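Long-range contacts in ornithine aminotransferase (Plasmodium falciparum, PDB 3LG0), which catalyses the pyridoxal-phosphate-dependent transfer of the delta-amino group of ornithine to 2-oxoglutarate, giving glutamate semialdehyde and glutamate: residues A[198-203]-A[235-240]; A[206-211]-A[349-354]; A[229-234]-A[257-262]; A[239-244]-A[385-390]. All coordinates share one frame; numbering follows the deposited sequence.

In the fold
Contact 3 carries Lys262, the lysine expected from related enzymes to hold pyridoxal phosphate, although no cofactor is attached to it here. Contact 1, whose centre is about 7 Å from that of contact 3, shares the sheet holding strands 194-199 and 229-233 with it and brings the Gln236 side chain to about 3 Å from that of Lys262. Contact 4 continues the same loop through Leu239, whose side chain is about 6 Å from that of Lys262, and Gly240, and ties it to residues 385-390. Contact 2 lies farther out, its centre about 20 Å from that of contact 3, but Leu349 packs on Val202 of contact 1 and on Arg241 and Thr386 of contact 4.

Contact 1 (A[198-203]-A[235-240]); sequences IVEPVQ and VQTGLG
Thr237 packs against Pro201 and Val202 in a buried, mainly van der Waals contact between two loops that leave the carboxyl ends of the neighbouring parallel strands 194-199 and 229-233, the end of the central sheet at which fold-type I enzymes such as the class-III aminotransferases hold their cofactor. The threonine turns its two branches to different partners. OG1, between the backbone N and the carbonyl carbon (chi1 65°), lies 3.4 Å from CG of Pro201 and is also near CD of that ring, while its hydrogen bond is made with Glu234 OE1. CG2 is 3.5 Å from Val202 O, and passes CG1 of Val202 at 4.1 Å as the two side chains run in opposite directions.

Polar linkage comes through one water. It donates to Glu200 OE1 at 2.8 Å and accepts from Thr237 N at 2.9 Å, so the carboxylate reaches the second loop indirectly. The other carboxylate oxygen, OE2, is bonded by Asn146 ND2 and by the backbone N of Gly204, which should fix the rotation of the group. Gln236 adds its CB, 4.2 Å from Glu200 OE1; the rest of its side chain packs on Lys262 and on Ser291 of the second subunit. Leu349 of strand 349-354 packs on both Val202 and Thr237, so the contact lies where the two sheets of the subunit come together.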
loop_
_atom_site.group_PDB
_atom_site.type_symbol
_atom_site.label_atom_id
_atom_site.label_comp_id
_atom_site.label_asym_id
_atom_site.label_seq_id
_atom_site.Cartn_x
_atom_site.Cartn_y
_atom_site.Cartn_z
ATOM N N ILE A 198 -20.375 -8.499 -3.171
ATOM C CA ILE A 198 -18.993 -8.466 -3.666
ATOM C C ILE A 198 -18.478 -9.891 -3.851
ATOM O O ILE A 198 -18.511 -10.700 -2.926
ATOM C CB ILE A 198 -18.080 -7.642 -2.749
ATOM C CG1 ILE A 198 -18.695 -6.256 -2.530
ATOM C CG2 ILE A 198 -16.695 -7.534 -3.359
ATOM C CD1 ILE A 198 -17.983 -5.363 -1.549
ATOM N N VAL A 199 -18.047 -10.194 -5.063
ATOM C CA VAL A 199 -17.782 -11.571 -5.442
ATOM C C VAL A 199 -16.679 -11.657 -6.501
ATOM O O VAL A 199 -16.522 -10.749 -7.322
ATOM C CB VAL A 199 -19.064 -12.229 -5.995
ATOM C CG1 VAL A 199 -19.427 -11.593 -7.302
ATOM C CG2 VAL A 199 -18.892 -13.731 -6.160
ATOM N N GLU A 200 -15.937 -12.766 -6.471
ATOM C CA GLU A 200 -14.855 -13.055 -7.405
ATOM C C GLU A 200 -15.348 -13.930 -8.558
ATOM O O GLU A 200 -16.048 -14.905 -8.322
ATOM C CB GLU A 200 -13.759 -13.827 -6.675
ATOM C CG GLU A 200 -12.652 -13.009 -6.037
ATOM C CD GLU A 200 -11.380 -13.841 -5.844
ATOM O OE1 GLU A 200 -10.425 -13.744 -6.679
ATOM O OE2 GLU A 200 -11.368 -14.630 -4.869
ATOM N N PRO A 201 -14.964 -13.599 -9.806
ATOM C CA PRO A 201 -15.374 -14.364 -10.995
ATOM C C PRO A 201 -14.909 -15.821 -10.929
ATOM O O PRO A 201 -15.607 -16.725 -11.413
ATOM C CB PRO A 201 -14.703 -13.624 -12.148
ATOM C CG PRO A 201 -14.536 -12.232 -11.641
ATOM C CD PRO A 201 -14.237 -12.370 -10.168
ATOM N N VAL A 202 -13.722 -16.039 -10.369
ATOM C CA VAL A 202 -13.345 -17.358 -9.844
ATOM C C VAL A 202 -12.645 -17.196 -8.495
ATOM O O VAL A 202 -11.838 -16.281 -8.306
ATOM C CB VAL A 202 -12.561 -18.260 -10.855
ATOM C CG1 VAL A 202 -12.304 -17.549 -12.187
ATOM C CG2 VAL A 202 -11.283 -18.830 -10.236
ATOM N N GLN A 203 -13.014 -18.045 -7.542
ATOM C CA GLN A 203 -12.498 -17.928 -6.191
ATOM C C GLN A 203 -11.039 -18.343 -6.136
ATOM O O GLN A 203 -10.706 -19.465 -6.487
ATOM C CB GLN A 203 -13.322 -18.763 -5.220
ATOM C CG GLN A 203 -14.655 -18.133 -4.848
ATOM C CD GLN A 203 -15.258 -18.787 -3.628
ATOM O OE1 GLN A 203 -15.235 -20.015 -3.493
ATOM N NE2 GLN A 203 -15.789 -17.977 -2.724
ATOM N N VAL A 235 -9.244 -8.452 -8.981
ATOM C CA VAL A 235 -7.861 -8.158 -8.625
ATOM C C VAL A 235 -6.925 -9.294 -9.081
ATOM O O VAL A 235 -5.825 -9.043 -9.555
ATOM C CB VAL A 235 -7.714 -7.912 -7.118
ATOM C CG1 VAL A 235 -6.245 -7.775 -6.740
ATOM C CG2 VAL A 235 -8.497 -6.676 -6.710
ATOM N N GLN A 236 -7.383 -10.530 -8.971
ATOM C CA GLN A 236 -6.622 -11.697 -9.437
ATOM C C GLN A 236 -7.070 -12.221 -10.799
ATOM O O GLN A 236 -6.246 -12.663 -11.597
ATOM C CB GLN A 236 -6.760 -12.854 -8.441
ATOM C CG GLN A 236 -6.476 -12.469 -6.999
ATOM C CD GLN A 236 -5.005 -12.568 -6.661
ATOM O OE1 GLN A 236 -4.288 -13.423 -7.197
ATOM N NE2 GLN A 236 -4.545 -11.700 -5.761
ATOM N N THR A 237 -8.378 -12.215 -11.045
ATOM C CA THR A 237 -8.927 -12.874 -12.221
ATOM C C THR A 237 -8.841 -12.044 -13.496
ATOM O O THR A 237 -8.945 -12.585 -14.605
ATOM C CB THR A 237 -10.389 -13.243 -12.024
ATOM O OG1 THR A 237 -11.154 -12.035 -11.882
ATOM C CG2 THR A 237 -10.561 -14.125 -10.801
ATOM N N GLY A 238 -8.654 -10.737 -13.350
ATOM C CA GLY A 238 -8.713 -9.840 -14.494
ATOM C C GLY A 238 -7.423 -9.756 -15.283
ATOM O O GLY A 238 -6.483 -10.527 -15.054
ATOM N N LEU A 239 -7.378 -8.815 -16.221
ATOM C CA LEU A 239 -6.154 -8.479 -16.933
ATOM C C LEU A 239 -5.468 -9.667 -17.623
ATOM O O LEU A 239 -4.243 -9.813 -17.569
ATOM C CB LEU A 239 -5.180 -7.772 -15.991
ATOM C CG LEU A 239 -5.746 -6.538 -15.271
ATOM C CD1 LEU A 239 -4.646 -5.828 -14.518
ATOM C CD2 LEU A 239 -6.429 -5.567 -16.215
ATOM N N GLY A 240 -6.256 -10.503 -18.290
ATOM C CA GLY A 240 -5.703 -11.597 -19.077
ATOM C C GLY A 240 -5.613 -12.956 -18.393
ATOM O O GLY A 240 -5.600 -13.975 -19.067
HETATM O O HOH W 1 -10.010 -11.783 -8.676
#

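Contact 2 (A[206-211]-A[349-354])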
loop_
_atom_site.group_PDB
_atom_site.type_symbol
_atom_site.label_atom_id
_atom_site.label_comp_id
_atom_site.label_asym_id
_atom_site.label_seq_id
_atom_site.Cartn_x
_atom_site.Cartn_y
_atom_site.Cartn_z
ATOM N N ALA A 206 -9.900 -19.734 -2.117
ATOM C CA ALA A 206 -10.597 -20.974 -1.786
ATOM C C ALA A 206 -10.005 -22.164 -2.537
ATOM O O ALA A 206 -10.370 -23.309 -2.281
ATOM C CB ALA A 206 -12.090 -20.860 -2.068
ATOM N N GLY A 207 -9.102 -21.888 -3.469
ATOM C CA GLY A 207 -8.433 -22.945 -4.203
ATOM C C GLY A 207 -8.829 -23.004 -5.657
ATOM O O GLY A 207 -8.928 -24.073 -6.236
ATOM N N VAL A 208 -9.043 -21.843 -6.256
ATOM C CA VAL A 208 -9.445 -21.765 -7.661
ATOM C C VAL A 208 -10.767 -22.510 -7.918
ATOM O O VAL A 208 -10.810 -23.554 -8.584
ATOM C CB VAL A 208 -8.322 -22.228 -8.604
ATOM C CG1 VAL A 208 -8.737 -22.041 -10.060
ATOM C CG2 VAL A 208 -7.033 -21.458 -8.297
ATOM N N ILE A 209 -11.843 -21.957 -7.360
ATOM C CA ILE A 209 -13.182 -22.480 -7.579
ATOM C C ILE A 209 -13.877 -21.753 -8.727
ATOM O O ILE A 209 -14.203 -20.574 -8.616
ATOM C CB ILE A 209 -14.050 -22.358 -6.328
ATOM C CG1 ILE A 209 -13.334 -22.967 -5.123
ATOM C CG2 ILE A 209 -15.394 -23.035 -6.560
ATOM C CD1 ILE A 209 -12.906 -24.396 -5.346
ATOM N N VAL A 210 -14.101 -22.473 -9.823
ATOM C CA VAL A 210 -14.786 -21.951 -10.999
ATOM C C VAL A 210 -16.311 -22.084 -10.857
ATOM O O VAL A 210 -16.814 -23.126 -10.432
ATOM C CB VAL A 210 -14.321 -22.696 -12.271
ATOM C CG1 VAL A 210 -14.939 -22.082 -13.513
ATOM C CG2 VAL A 210 -12.792 -22.670 -12.380
ATOM N N PRO A 211 -17.058 -21.027 -11.215
ATOM C CA PRO A 211 -18.515 -21.091 -11.049
ATOM C C PRO A 211 -19.183 -21.850 -12.200
ATOM O O PRO A 211 -18.634 -21.888 -13.300
ATOM C CB PRO A 211 -18.941 -19.611 -11.104
ATOM C CG PRO A 211 -17.726 -18.836 -11.560
ATOM C CD PRO A 211 -16.647 -19.815 -11.934
ATOM N N LEU A 349 -5.421 -19.446 -15.143
ATOM C CA LEU A 349 -5.657 -19.476 -13.711
ATOM C C LEU A 349 -5.979 -20.920 -13.339
ATOM O O LEU A 349 -7.118 -21.353 -13.428
ATOM C CB LEU A 349 -6.809 -18.536 -13.328
ATOM C CG LEU A 349 -7.260 -18.551 -11.862
ATOM C CD1 LEU A 349 -6.072 -18.389 -10.926
ATOM C CD2 LEU A 349 -8.295 -17.477 -11.589
ATOM N N CYS A 350 -4.960 -21.672 -12.943
ATOM C CA CYS A 350 -5.117 -23.105 -12.739
ATOM C C CYS A 350 -4.677 -23.530 -11.358
ATOM O O CYS A 350 -4.003 -22.783 -10.657
ATOM C CB CYS A 350 -4.316 -23.872 -13.783
ATOM S SG CYS A 350 -4.551 -23.222 -15.451
ATOM N N ALA A 351 -5.069 -24.741 -10.974
ATOM C CA ALA A 351 -4.695 -25.303 -9.689
ATOM C C ALA A 351 -4.858 -26.820 -9.720
ATOM O O ALA A 351 -5.595 -27.359 -10.540
ATOM C CB ALA A 351 -5.537 -24.692 -8.583
ATOM N N ILE A 352 -4.137 -27.511 -8.850
ATOM C CA ILE A 352 -4.386 -28.923 -8.646
ATOM C C ILE A 352 -4.725 -29.071 -7.189
ATOM O O ILE A 352 -3.965 -28.634 -6.337
ATOM C CB ILE A 352 -3.161 -29.803 -8.979
ATOM C CG1 ILE A 352 -2.762 -29.655 -10.445
ATOM C CG2 ILE A 352 -3.468 -31.260 -8.684
ATOM C CD1 ILE A 352 -1.519 -30.452 -10.814
ATOM N N GLU A 353 -5.875 -29.656 -6.891
ATOM C CA GLU A 353 -6.195 -29.987 -5.509
ATOM C C GLU A 353 -5.763 -31.424 -5.230
ATOM O O GLU A 353 -6.015 -32.290 -6.038
ATOM C CB GLU A 353 -7.684 -29.825 -5.230
ATOM C CG GLU A 353 -8.080 -30.362 -3.875
ATOM C CD GLU A 353 -9.490 -29.992 -3.466
ATOM O OE1 GLU A 353 -10.155 -29.225 -4.198
ATOM O OE2 GLU A 353 -9.931 -30.460 -2.393
ATOM N N PHE A 354 -5.098 -31.655 -4.097
ATOM C CA PHE A 354 -4.599 -32.978 -3.717
ATOM C C PHE A 354 -5.406 -33.552 -2.560
ATOM O O PHE A 354 -6.007 -32.804 -1.793
ATOM C CB PHE A 354 -3.114 -32.900 -3.316
ATOM C CG PHE A 354 -2.203 -32.590 -4.460
ATOM C CD1 PHE A 354 -1.705 -33.610 -5.263
ATOM C CD2 PHE A 354 -1.878 -31.276 -4.760
ATOM C CE1 PHE A 354 -0.888 -33.320 -6.334
ATOM C CE2 PHE A 354 -1.069 -30.975 -5.829
ATOM C CZ PHE A 354 -0.561 -31.999 -6.618
#
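Val208 brings its two methyls to carbonyl oxygens of strand 349-354, CG1 to 3.8 Å from Leu349 O and CG2 to 4.1 Å from Cys350 O; the one aromatic ring of the strand, that of Phe354, is covered on one face by Ile352 CG2, offset toward the rim. The valine is the main side chain through which the loop touches the strand. With CG1 anti to the backbone N (chi1 -176°), that branch is directed to the start of the strand, and CG2 is left beside Ala351. There the fit is close: Ala351 CB is 3.6 Å from Val208 CG2 and 3.7 Å from Val208 CB. Leu349 slides past the valine in the opposite direction and brings CD1 to 4.2 Å from Val208 CG2.

Val208 belongs to a G1 beta bulge, facing Gln203 together with Ile209, and its positive phi (59°) is consistent with that. Gly207 precedes it with backbone angles that by themselves call for glycine, its carbonyl oxygen near Ala351 CB.

The contact joins the loop between strand 194-199 and helix 215-226 to the other sheet, where 349-354 runs between 340-346 and 382-385. Arg344 of strand 340-346 hydrogen-bonds Gly207 O and Val208 O while forming a salt bridge with Glu353 OE1. The direct contact is thus apolar, without a hydrogen bond between the two segments, and Arg344 on the adjoining strand supplies a polar tie.

Contact 3 (A[229-234]-A[257-262])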
loop_
_atom_site.group_PDB
_atom_site.type_symbol
_atom_site.label_atom_id
_atom_site.label_comp_id
_atom_site.label_asym_id
_atom_site.label_seq_id
_atom_site.Cartn_x
_atom_site.Cartn_y
_atom_site.Cartn_z
ATOM N N LEU A 229 -25.851 -3.353 -5.689
ATOM C CA LEU A 229 -24.598 -3.223 -6.418
ATOM C C LEU A 229 -23.991 -4.608 -6.629
ATOM O O LEU A 229 -23.800 -5.355 -5.676
ATOM C CB LEU A 229 -23.623 -2.298 -5.682
ATOM C CG LEU A 229 -23.995 -0.812 -5.674
ATOM C CD1 LEU A 229 -22.932 0.036 -4.971
ATOM C CD2 LEU A 229 -24.208 -0.302 -7.081
ATOM N N PHE A 230 -23.753 -4.954 -7.887
ATOM C CA PHE A 230 -23.033 -6.160 -8.255
ATOM C C PHE A 230 -21.549 -5.785 -8.417
ATOM O O PHE A 230 -21.135 -5.243 -9.457
ATOM C CB PHE A 230 -23.640 -6.744 -9.548
ATOM C CG PHE A 230 -22.780 -7.770 -10.245
ATOM C CD1 PHE A 230 -21.937 -8.604 -9.534
ATOM C CD2 PHE A 230 -22.840 -7.915 -11.621
ATOM C CE1 PHE A 230 -21.147 -9.534 -10.189
ATOM C CE2 PHE A 230 -22.063 -8.846 -12.280
ATOM C CZ PHE A 230 -21.210 -9.656 -11.562
ATOM N N VAL A 231 -20.768 -6.049 -7.365
ATOM C CA VAL A 231 -19.324 -5.756 -7.361
ATOM C C VAL A 231 -18.444 -6.973 -7.675
ATOM O O VAL A 231 -18.433 -7.950 -6.924
ATOM C CB VAL A 231 -18.872 -5.195 -6.011
ATOM C CG1 VAL A 231 -17.431 -4.716 -6.098
ATOM C CG2 VAL A 231 -19.788 -4.052 -5.577
ATOM N N ALA A 232 -17.702 -6.894 -8.773
ATOM C CA ALA A 232 -16.802 -7.956 -9.177
ATOM C C ALA A 232 -15.368 -7.660 -8.752
ATOM O O ALA A 232 -14.768 -6.682 -9.210
ATOM C CB ALA A 232 -16.854 -8.155 -10.691
ATOM N N ASP A 233 -14.820 -8.522 -7.902
ATOM C CA ASP A 233 -13.424 -8.442 -7.506
ATOM C C ASP A 233 -12.548 -9.123 -8.540
ATOM O O ASP A 233 -12.458 -10.345 -8.564
ATOM C CB ASP A 233 -13.221 -9.131 -6.157
ATOM C CG ASP A 233 -11.781 -9.036 -5.662
ATOM O OD1 ASP A 233 -10.902 -8.584 -6.440
ATOM O OD2 ASP A 233 -11.534 -9.410 -4.494
ATOM N N GLU A 234 -11.883 -8.334 -9.372
ATOM C CA GLU A 234 -11.096 -8.873 -10.479
ATOM C C GLU A 234 -9.611 -8.651 -10.241
ATOM O O GLU A 234 -8.813 -8.625 -11.181
ATOM C CB GLU A 234 -11.526 -8.206 -11.795
ATOM C CG GLU A 234 -12.957 -8.547 -12.241
ATOM C CD GLU A 234 -13.042 -9.581 -13.384
ATOM O OE1 GLU A 234 -12.043 -10.276 -13.685
ATOM O OE2 GLU A 234 -14.127 -9.696 -13.995
ATOM N N VAL A 257 -19.591 -2.377 -10.341
ATOM C CA VAL A 257 -18.317 -1.956 -9.782
ATOM C C VAL A 257 -17.257 -3.024 -10.025
ATOM O O VAL A 257 -17.488 -4.209 -9.792
ATOM C CB VAL A 257 -18.456 -1.679 -8.276
ATOM C CG1 VAL A 257 -17.119 -1.255 -7.687
ATOM C CG2 VAL A 257 -19.540 -0.599 -8.017
ATOM N N ILE A 258 -16.101 -2.609 -10.520
ATOM C CA ILE A 258 -14.973 -3.515 -10.728
ATOM C C ILE A 258 -13.806 -3.145 -9.814
ATOM O O ILE A 258 -13.487 -1.960 -9.680
ATOM C CB ILE A 258 -14.474 -3.449 -12.175
ATOM C CG1 ILE A 258 -15.590 -3.819 -13.146
ATOM C CG2 ILE A 258 -13.265 -4.383 -12.373
ATOM C CD1 ILE A 258 -15.862 -5.293 -13.228
ATOM N N LEU A 259 -13.186 -4.153 -9.187
ATOM C CA LEU A 259 -11.900 -3.992 -8.482
ATOM C C LEU A 259 -10.735 -4.577 -9.306
ATOM O O LEU A 259 -10.781 -5.735 -9.733
ATOM C CB LEU A 259 -11.894 -4.698 -7.120
ATOM C CG LEU A 259 -13.023 -4.572 -6.113
ATOM C CD1 LEU A 259 -12.484 -4.948 -4.731
ATOM C CD2 LEU A 259 -13.545 -3.172 -6.120
ATOM N N LEU A 260 -9.678 -3.795 -9.485
ATOM C CA LEU A 260 -8.499 -4.246 -10.213
ATOM C C LEU A 260 -7.247 -4.069 -9.366
ATOM O O LEU A 260 -7.211 -3.221 -8.473
ATOM C CB LEU A 260 -8.320 -3.441 -11.507
ATOM C CG LEU A 260 -9.377 -3.523 -12.616
ATOM C CD1 LEU A 260 -9.025 -2.570 -13.756
ATOM C CD2 LEU A 260 -9.471 -4.946 -13.142
ATOM N N GLY A 261 -6.213 -4.860 -9.656
ATOM C CA GLY A 261 -4.921 -4.707 -8.990
ATOM C C GLY A 261 -3.812 -5.541 -9.612
ATOM O O GLY A 261 -3.866 -5.839 -10.790
ATOM N N LYS A 262 -2.810 -5.908 -8.817
ATOM C CA LYS A 262 -1.752 -6.839 -9.234
ATOM C C LYS A 262 -1.118 -6.517 -10.580
ATOM O O LYS A 262 -0.149 -5.770 -10.642
ATOM C CB LYS A 262 -2.249 -8.292 -9.235
ATOM C CG LYS A 262 -2.824 -8.767 -7.907
ATOM C CD LYS A 262 -1.842 -8.564 -6.767
ATOM C CE LYS A 262 -2.304 -9.264 -5.483
ATOM N NZ LYS A 262 -1.372 -8.995 -4.325
HETATM O O HOH W 2 -6.759 -6.662 -11.710
#
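Glu234, just after strand 229-233, reaches across to strand 257-260 along its whole aliphatic part. Its CB sits 3.3 Å from Leu259 O, the oxygen that accepts Glu234 N at 2.8 Å, and 4.1 Å from Leu260 CD2. CG, anti to the carbonyl carbon (chi1 -67°), then meets Ile258 CG2 at 4.2 Å. The chain bends at chi2, carrying the carboxylate away from the strand: OE1 is hydrogen-bonded to Thr237 OG1 and Cys247 N, OE2 to Thr248 OG1.

Earlier in the strands the pairing is parallel, with 17° between their directions. Ala232 gives its N-H to Val257 O at 2.9 Å, and Ala232 O accepts Leu259 N at 3.0 Å; Val257 N to Phe230 O is a weak bond. Val231 and Val257 lie side by side, Val231 CG1 being 3.8 Å from Val257 CG1. They share a face of the sheet with Asp233 and Leu259, whereas Ala232 CB touches Ile258 CD1 on the other.

Past the last rung, a water joins Glu234 O to Gly261 N just before Lys262, the probable cofactor lysine. Strand 194-199 flanks 229-233, strand 272-276 flanks 257-260, and helix 215-226 packs on Phe230.

Contact 4 (A[239-244]-A[385-390]); sequences LGRTGK and LTPPLC
A type I beta turn from Gly240 to Gly243, with Gly243 N bonded to Gly240 O, presents Gly240 and Arg241 to the irregular run 385-390 that follows strand 382-385. Leu389 comes in against the bare backbone of Gly240, its CD1 3.3 Å from Gly240 C, an approach that relies on the lack of a CB there; the backbone angles (phi 95°) also call for glycine. The other methyl of Leu389, CD2, sits over the centre of the Arg241 guanidinium, 3.5 Å from NH1. Thr386 covers the opposite face with CB, offset toward the rim and likewise 3.5 Å from Arg241 NH1, so the flat group is sandwiched between two aliphatic carbons.

At the edge is Pro387 O, only 14° out of the guanidinium plane. Arg241 NH1 bonds it at 2.8 Å, tilted 28° from the carbonyl plane, and NH2 adds a weak bond. The arginine starts extended and then folds at chi2 and chi3, which brings its guanidinium to Pro387 O.

Further acceptors are Asn59 OD1 for NH2 and Leu348 O for NH1, with a weak bond from NE to Ser56 OG. Thr386 OG1 bonds Leu52 O. The buried guanidinium thus joins the loop after strand 229-233 to the segment following strand 382-385 of the other sheet, and its positive charge is probably stabilised by the dipoles of these carbonyl and amide oxygens.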
loop_
_atom_site.group_PDB
_atom_site.type_symbol
_atom_site.label_atom_id
_atom_site.label_comp_id
_atom_site.label_asym_id
_atom_site.label_seq_id
_atom_site.Cartn_x
_atom_site.Cartn_y
_atom_site.Cartn_z
ATOM N N LEU A 239 -7.378 -8.815 -16.221
ATOM C CA LEU A 239 -6.154 -8.479 -16.933
ATOM C C LEU A 239 -5.468 -9.667 -17.623
ATOM O O LEU A 239 -4.243 -9.813 -17.569
ATOM C CB LEU A 239 -5.180 -7.772 -15.991
ATOM C CG LEU A 239 -5.746 -6.538 -15.271
ATOM C CD1 LEU A 239 -4.646 -5.828 -14.518
ATOM C CD2 LEU A 239 -6.429 -5.567 -16.215
ATOM N N GLY A 240 -6.256 -10.503 -18.290
ATOM C CA GLY A 240 -5.703 -11.597 -19.077
ATOM C C GLY A 240 -5.613 -12.956 -18.393
ATOM O O GLY A 240 -5.600 -13.975 -19.067
ATOM N N ARG A 241 -5.558 -12.972 -17.063
ATOM C CA ARG A 241 -5.338 -14.217 -16.323
ATOM C C ARG A 241 -6.225 -15.374 -16.807
ATOM O O ARG A 241 -5.742 -16.498 -16.956
ATOM C CB ARG A 241 -5.464 -13.995 -14.802
ATOM C CG ARG A 241 -5.329 -15.252 -13.929
ATOM C CD ARG A 241 -4.052 -16.072 -14.196
ATOM N NE ARG A 241 -2.826 -15.297 -14.063
ATOM C CZ ARG A 241 -1.613 -15.737 -14.392
ATOM N NH1 ARG A 241 -1.444 -16.962 -14.876
ATOM N NH2 ARG A 241 -0.560 -14.943 -14.248
ATOM N N THR A 242 -7.505 -15.108 -17.069
ATOM C CA THR A 242 -8.419 -16.161 -17.499
ATOM C C THR A 242 -8.739 -16.089 -18.984
ATOM O O THR A 242 -9.671 -16.728 -19.445
ATOM C CB THR A 242 -9.747 -16.122 -16.727
ATOM O OG1 THR A 242 -10.513 -14.989 -17.158
ATOM C CG2 THR A 242 -9.498 -16.019 -15.230
ATOM N N GLY A 243 -7.981 -15.305 -19.735
ATOM C CA GLY A 243 -8.253 -15.153 -21.155
ATOM C C GLY A 243 -8.823 -13.800 -21.580
ATOM O O GLY A 243 -8.684 -13.415 -22.739
ATOM N N LYS A 244 -9.453 -13.076 -20.656
ATOM C CA LYS A 244 -10.082 -11.786 -20.974
ATOM C C LYS A 244 -9.554 -10.639 -20.102
ATOM O O LYS A 244 -8.957 -10.877 -19.048
ATOM C CB LYS A 244 -11.604 -11.877 -20.800
ATOM C CG LYS A 244 -12.301 -12.883 -21.709
ATOM C CD LYS A 244 -11.967 -12.608 -23.168
ATOM C CE LYS A 244 -12.600 -13.647 -24.088
ATOM N NZ LYS A 244 -12.101 -13.499 -25.490
ATOM N N LEU A 385 -1.313 -22.901 -9.984
ATOM C CA LEU A 385 -0.578 -23.018 -11.229
ATOM C C LEU A 385 -0.924 -21.807 -12.083
ATOM O O LEU A 385 -1.910 -21.829 -12.820
ATOM C CB LEU A 385 -0.931 -24.323 -11.955
ATOM C CG LEU A 385 -0.446 -25.613 -11.296
ATOM C CD1 LEU A 385 -1.051 -26.830 -11.950
ATOM C CD2 LEU A 385 1.068 -25.694 -11.315
ATOM N N THR A 386 -0.133 -20.745 -11.954
ATOM C CA THR A 386 -0.412 -19.493 -12.651
ATOM C C THR A 386 0.864 -18.836 -13.137
ATOM O O THR A 386 1.439 -18.007 -12.429
ATOM C CB THR A 386 -1.181 -18.475 -11.765
ATOM O OG1 THR A 386 -0.473 -18.284 -10.539
ATOM C CG2 THR A 386 -2.590 -18.966 -11.448
ATOM N N PRO A 387 1.301 -19.196 -14.355
ATOM C CA PRO A 387 2.507 -18.670 -15.010
ATOM C C PRO A 387 2.253 -17.326 -15.654
ATOM O O PRO A 387 1.116 -16.988 -15.961
ATOM C CB PRO A 387 2.761 -19.681 -16.126
ATOM C CG PRO A 387 1.381 -20.162 -16.490
ATOM C CD PRO A 387 0.621 -20.210 -15.177
ATOM N N PRO A 388 3.310 -16.550 -15.870
ATOM C CA PRO A 388 3.081 -15.317 -16.616
ATOM C C PRO A 388 2.454 -15.660 -17.969
ATOM O O PRO A 388 2.696 -16.753 -18.509
ATOM C CB PRO A 388 4.495 -14.754 -16.801
ATOM C CG PRO A 388 5.301 -15.383 -15.719
ATOM C CD PRO A 388 4.727 -16.750 -15.529
ATOM N N LEU A 389 1.675 -14.731 -18.510
ATOM C CA LEU A 389 0.866 -15.002 -19.686
ATOM C C LEU A 389 1.648 -14.965 -21.005
ATOM O O LEU A 389 1.113 -15.302 -22.054
ATOM C CB LEU A 389 -0.347 -14.065 -19.738
ATOM C CG LEU A 389 -1.142 -13.886 -18.430
ATOM C CD1 LEU A 389 -2.302 -12.931 -18.625
ATOM C CD2 LEU A 389 -1.639 -15.213 -17.913
ATOM N N CYS A 390 2.910 -14.564 -20.965
ATOM C CA CYS A 390 3.728 -14.602 -22.170
ATOM C C CYS A 390 4.358 -15.987 -22.419
ATOM O O CYS A 390 5.236 -16.139 -23.279
ATOM C CB CYS A 390 4.809 -13.533 -22.099
ATOM S SG CYS A 390 5.810 -13.670 -20.611
#